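Local coordinates for protein 3-keto-5-aminohexanoate cleavage enzyme (Ralstonia eutropha, PDB 3C6C) that probably acts as a metal-dependent beta-keto acid cleavage enzyme, possibly on 3-keto-5-aminohexanoate, and carries a bound nickel ion in this crystal, at residues A[144-149]-A[174-179]; A[195-200]-A[209-214]. One frame throughout, in Å; residues are numbered along the deposited sequence. Where two conformers were deposited one is given.

Contact 1: A[144-149]-A[174-179]; sequences ASLDIT and RRFQEL. With EDO (1,2-ethanediol), chain E.
Phe176 reaches from helix 166-179 to the strand at Ala144 and Leu146, and the apolar contacts all run through the far end of its ring. The Ala144 methyl sits beside two ring carbons, with CB 3.7 Å from Phe176 CE2. Leu146 CD1 approaches Phe176 CZ obliquely at 4.4 Å, a looser touch. On Phe176, chi1 of -76° sets CG anti to the carbonyl carbon, and the ring then extends from helix to strand. Leu136 of helix 134-139 and Pro183 of strand 182-187 also pack on this ring.

One polar atom meets the ring as well: Ala144 O lies near the ring plane, at its edge, 3.6 Å from Phe176 CE2. No hydrogen bond crosses between the two segments. This is a barrel strand with a helix on its outside, in a TIM beta/alpha-barrel: strand 143-147 pairs in parallel with 99-103 and 182-187, and helix 166-179 leads into the second of these. Alternation along the strand turns Ala144 and Leu146 to the helix, whereas Ser145 points away.

The charged groups of the helix, Arg175 and Glu178, take no part in the strand contact and pair with each other. Arg175 NH1 donates to Glu178 OE1 at 2.8 Å, meeting the carboxylate on its anti side with the acceptor close to the guanidinium plane; Arg175 NH2 makes a second salt bridge, to Glu137. A 1,2-ethanediol, probably from the crystallisation liquor, hydrogen-bonds from O2 to Leu179 O at 3.1 Å.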
# COMPACT_ATOMS: atom_id res chain seq x y z
N ALA A 144 -8.56 30.54 -3.89
CA ALA A 144 -7.37 30.99 -3.11
C ALA A 144 -6.81 29.85 -2.29
O ALA A 144 -7.55 28.97 -1.85
CB ALA A 144 -7.69 32.21 -2.22
N SER A 145 -5.49 29.86 -2.13
CA SER A 145 -4.76 28.79 -1.43
C SER A 145 -4.68 29.03 0.07
O SER A 145 -4.29 30.12 0.54
CB SER A 145 -3.35 28.64 -2.01
OG SER A 145 -3.42 28.36 -3.40
N LEU A 146 -5.00 27.99 0.80
CA LEU A 146 -5.03 27.96 2.25
C LEU A 146 -4.25 26.75 2.75
O LEU A 146 -4.63 25.60 2.51
CB LEU A 146 -6.47 27.86 2.73
CG LEU A 146 -6.72 28.17 4.22
CD1 LEU A 146 -6.26 29.54 4.61
CD2 LEU A 146 -8.19 27.99 4.54
N ASP A 147 -3.15 27.06 3.44
CA ASP A 147 -2.25 26.04 3.96
C ASP A 147 -2.80 25.62 5.32
O ASP A 147 -2.69 26.34 6.30
CB ASP A 147 -0.81 26.57 4.15
CG ASP A 147 -0.08 26.83 2.84
OD1 ASP A 147 -0.64 26.56 1.77
OD2 ASP A 147 1.05 27.33 2.89
N ILE A 148 -3.43 24.45 5.35
CA ILE A 148 -4.22 24.06 6.55
C ILE A 148 -3.39 23.27 7.53
O ILE A 148 -3.72 22.15 7.89
CB ILE A 148 -5.55 23.35 6.22
CG1 ILE A 148 -5.38 22.12 5.33
CG2 ILE A 148 -6.54 24.40 5.65
CD1 ILE A 148 -6.63 21.26 5.35
N THR A 149 -2.31 23.90 7.94
CA THR A 149 -1.23 23.26 8.69
C THR A 149 -0.45 24.21 9.56
O THR A 149 -0.33 25.38 9.27
CB THR A 149 -0.21 22.60 7.72
OG1 THR A 149 0.58 21.62 8.41
CG2 THR A 149 0.71 23.64 7.09
N ARG A 174 -14.38 30.53 6.67
CA ARG A 174 -15.65 31.28 6.73
C ARG A 174 -15.62 32.55 5.86
O ARG A 174 -16.59 32.83 5.13
CB ARG A 174 -16.06 31.60 8.17
CG ARG A 174 -17.49 32.11 8.23
CD ARG A 174 -17.99 32.32 9.67
NE ARG A 174 -18.01 31.10 10.49
CZ ARG A 174 -19.06 30.30 10.62
NH1 ARG A 174 -20.19 30.56 9.96
NH2 ARG A 174 -19.00 29.22 11.40
N ARG A 175 -14.50 33.26 5.89
CA ARG A 175 -14.35 34.47 5.08
C ARG A 175 -14.43 34.13 3.59
O ARG A 175 -15.05 34.85 2.80
CB ARG A 175 -13.07 35.26 5.40
CG ARG A 175 -13.18 36.06 6.66
CD ARG A 175 -14.33 37.11 6.55
NE ARG A 175 -13.98 38.26 5.70
CZ ARG A 175 -14.82 38.82 4.84
NH1 ARG A 175 -16.05 38.36 4.68
NH2 ARG A 175 -14.42 39.87 4.14
N PHE A 176 -13.80 33.02 3.22
CA PHE A 176 -13.79 32.61 1.81
C PHE A 176 -15.22 32.31 1.38
O PHE A 176 -15.64 32.67 0.28
CB PHE A 176 -12.95 31.33 1.57
CG PHE A 176 -11.43 31.53 1.57
CD1 PHE A 176 -10.79 32.45 2.39
CD2 PHE A 176 -10.65 30.70 0.78
CE1 PHE A 176 -9.39 32.57 2.37
CE2 PHE A 176 -9.27 30.81 0.77
CZ PHE A 176 -8.64 31.73 1.57
N GLN A 177 -15.97 31.67 2.27
CA GLN A 177 -17.37 31.31 1.94
C GLN A 177 -18.17 32.56 1.67
O GLN A 177 -18.90 32.67 0.69
CB GLN A 177 -18.06 30.58 3.08
CG GLN A 177 -17.68 29.13 3.19
CD GLN A 177 -18.39 28.47 4.35
OE1 GLN A 177 -18.22 28.87 5.51
NE2 GLN A 177 -19.21 27.47 4.05
N GLU A 178 -18.00 33.51 2.57
CA GLU A 178 -18.67 34.83 2.49
C GLU A 178 -18.35 35.59 1.21
O GLU A 178 -19.21 36.22 0.60
CB GLU A 178 -18.31 35.70 3.71
CG GLU A 178 -18.97 35.21 4.99
CD GLU A 178 -18.42 35.81 6.27
OE1 GLU A 178 -17.40 36.51 6.25
OE2 GLU A 178 -19.04 35.56 7.33
N LEU A 179 -17.10 35.49 0.79
CA LEU A 179 -16.57 36.21 -0.38
C LEU A 179 -16.84 35.45 -1.68
O LEU A 179 -16.62 35.97 -2.78
CB LEU A 179 -15.05 36.43 -0.26
CG LEU A 179 -14.60 37.49 0.77
CD1 LEU A 179 -13.09 37.38 0.99
CD2 LEU A 179 -15.04 38.91 0.37
C1 EDO E . -15.27 34.46 -7.28
O1 EDO E . -15.56 35.24 -8.44
C2 EDO E . -15.25 35.33 -6.03
O2 EDO E . -16.53 35.96 -5.85

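Contact 2: A[195-200]-A[209-214]; sequences FGKQLI and PLFQMV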
# COMPACT_ATOMS: atom_id res chain seq x y z
N PHE A 195 -7.91 17.40 9.17
CA PHE A 195 -8.45 18.70 9.60
C PHE A 195 -9.30 19.31 8.47
O PHE A 195 -10.32 19.94 8.71
CB PHE A 195 -7.38 19.68 10.07
CG PHE A 195 -7.97 20.99 10.53
CD1 PHE A 195 -8.85 20.99 11.61
CD2 PHE A 195 -7.77 22.15 9.83
CE1 PHE A 195 -9.46 22.17 12.03
CE2 PHE A 195 -8.37 23.34 10.24
CZ PHE A 195 -9.22 23.33 11.35
N GLY A 196 -8.85 19.13 7.23
CA GLY A 196 -9.63 19.57 6.06
C GLY A 196 -11.02 18.94 6.09
O GLY A 196 -12.04 19.58 5.82
N LYS A 197 -11.05 17.66 6.44
CA LYS A 197 -12.31 16.90 6.51
C LYS A 197 -13.18 17.44 7.64
O LYS A 197 -14.41 17.48 7.54
CB LYS A 197 -12.06 15.41 6.64
CG LYS A 197 -11.55 14.86 5.32
CD LYS A 197 -11.72 13.37 5.18
CE LYS A 197 -10.87 12.62 6.14
NZ LYS A 197 -10.82 11.13 5.76
N GLN A 198 -12.53 17.92 8.68
CA GLN A 198 -13.24 18.53 9.83
C GLN A 198 -13.89 19.85 9.43
O GLN A 198 -15.02 20.16 9.82
CB GLN A 198 -12.30 18.79 11.01
CG GLN A 198 -13.01 19.40 12.21
CD GLN A 198 -13.97 18.45 12.88
OE1 GLN A 198 -13.81 17.23 12.80
NE2 GLN A 198 -14.98 18.99 13.56
N LEU A 199 -13.17 20.63 8.63
CA LEU A 199 -13.71 21.88 8.09
C LEU A 199 -14.99 21.60 7.30
O LEU A 199 -15.98 22.33 7.39
CB LEU A 199 -12.68 22.60 7.21
CG LEU A 199 -11.50 23.22 7.95
CD1 LEU A 199 -10.40 23.75 6.99
CD2 LEU A 199 -11.99 24.35 8.84
N ILE A 200 -14.98 20.49 6.58
CA ILE A 200 -16.09 20.13 5.69
C ILE A 200 -17.26 19.76 6.59
O ILE A 200 -18.40 20.19 6.39
CB ILE A 200 -15.76 18.91 4.77
CG1 ILE A 200 -14.75 19.30 3.68
CG2 ILE A 200 -17.02 18.37 4.12
CD1 ILE A 200 -14.10 18.12 2.92
N PRO A 209 -15.15 20.14 -2.55
CA PRO A 209 -13.92 20.47 -1.85
C PRO A 209 -12.69 20.23 -2.71
O PRO A 209 -12.65 19.30 -3.50
CB PRO A 209 -13.90 19.47 -0.69
CG PRO A 209 -15.22 18.82 -0.69
CD PRO A 209 -15.73 18.88 -2.08
N LEU A 210 -11.71 21.11 -2.51
CA LEU A 210 -10.41 21.06 -3.22
C LEU A 210 -9.27 20.84 -2.27
O LEU A 210 -9.00 21.67 -1.39
CB LEU A 210 -10.14 22.39 -3.95
CG LEU A 210 -11.17 22.97 -4.88
CD1 LEU A 210 -10.58 24.22 -5.55
CD2 LEU A 210 -11.63 21.92 -5.92
N PHE A 211 -8.57 19.74 -2.48
CA PHE A 211 -7.39 19.38 -1.69
C PHE A 211 -6.16 19.31 -2.63
O PHE A 211 -6.23 18.81 -3.75
CB PHE A 211 -7.51 18.01 -1.03
CG PHE A 211 -8.48 17.94 0.13
CD1 PHE A 211 -9.83 17.84 -0.10
CD2 PHE A 211 -8.01 17.87 1.44
CE1 PHE A 211 -10.70 17.73 0.95
CE2 PHE A 211 -8.90 17.77 2.51
CZ PHE A 211 -10.24 17.69 2.25
N GLN A 212 -5.05 19.79 -2.12
CA GLN A 212 -3.77 19.59 -2.80
C GLN A 212 -2.66 19.18 -1.87
O GLN A 212 -2.37 19.85 -0.88
CB GLN A 212 -3.33 20.83 -3.57
CG GLN A 212 -1.97 20.71 -4.22
CD GLN A 212 -1.76 21.74 -5.32
OE1 GLN A 212 -1.72 21.40 -6.50
NE2 GLN A 212 -1.64 23.02 -4.93
N MSE A 213 -2.01 18.10 -2.24
CA MSE A 213 -0.82 17.62 -1.51
C MSE A 213 0.43 18.33 -2.00
O MSE A 213 0.79 18.25 -3.18
CB MSE A 213 -0.58 16.12 -1.73
CG MSE A 213 -1.76 15.24 -1.58
SE MSE A 213 -1.18 13.45 -2.06
CE MSE A 213 -2.83 12.83 -2.25
N VAL A 214 1.06 19.02 -1.06
CA VAL A 214 2.41 19.56 -1.20
C VAL A 214 3.41 18.47 -0.83
O VAL A 214 3.45 18.01 0.32
CB VAL A 214 2.63 20.82 -0.30
CG1 VAL A 214 4.02 21.43 -0.57
CG2 VAL A 214 1.50 21.87 -0.56
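Phe211 points from strand 210-214 to the helix and meets both Gly196 and Ile200. Its CB leaves the strand toward the helix, and chi1 of -72° places CG beside the backbone N, anti to the carbonyl carbon. Neither CB nor CG comes close to the helix; the touching is left to the three outer ring carbons. CE1 lies 3.9 Å from Ile200 CD1. CE2, across the ring, comes to 4.0 Å from Gly196 CA, approaching obliquely. CZ, at the tip, serves both neighbours: it is 3.9 Å from Ile200 CD1 and 4.1 Å from Gly196 C. Ile200 CD1 and Lys197 N both lie at the ring edge, near its plane.

Glycine matters here, because with no side chain on Gly196 the ring can reach the helix backbone itself. Ile200 supplies the second apolar surface. Its CD1 also rests on the Pro209 ring, 3.8 Å from Pro209 CG, the two side chains crossing at about a right angle. Lys197 merely brushes Phe211 with its stem; its NZ runs off to hydrogen-bond Leu234 O. From the rest of the barrel, Leu185 and Pro236 also pack on Phe211.

Within these segments the axes of helix and strand stay 10.6 Å apart at closest approach and run almost antiparallel, at 172°. Helix 190-201 thus returns the chain between the parallel strands 182-187 and 210-214, a right-handed beta-alpha-beta crossover as in TIM barrels.

Contact 1 (144-149 with 174-179) comes wholly ahead of contact 2 (195-200 with 209-214) in the sequence, on neighbouring parts of one barrel. Their centres are 11 Å apart. Strand 182-187 joins them: it pairs in parallel with 143-147 on one side and 210-214 on the other, and it follows helix 166-179 and precedes helix 190-201. The contacts also touch directly, Ile148 CD1 lying 3.5 Å from Gly196 CA, so Gly196, which Phe211 meets in contact 2, is also met by Ile148 of segment 144-149. In both, one of two successive helices packs on the outside of the same sheet, whose strand 64-70 carries His66 and His68 of the nickel site, completed by Glu269.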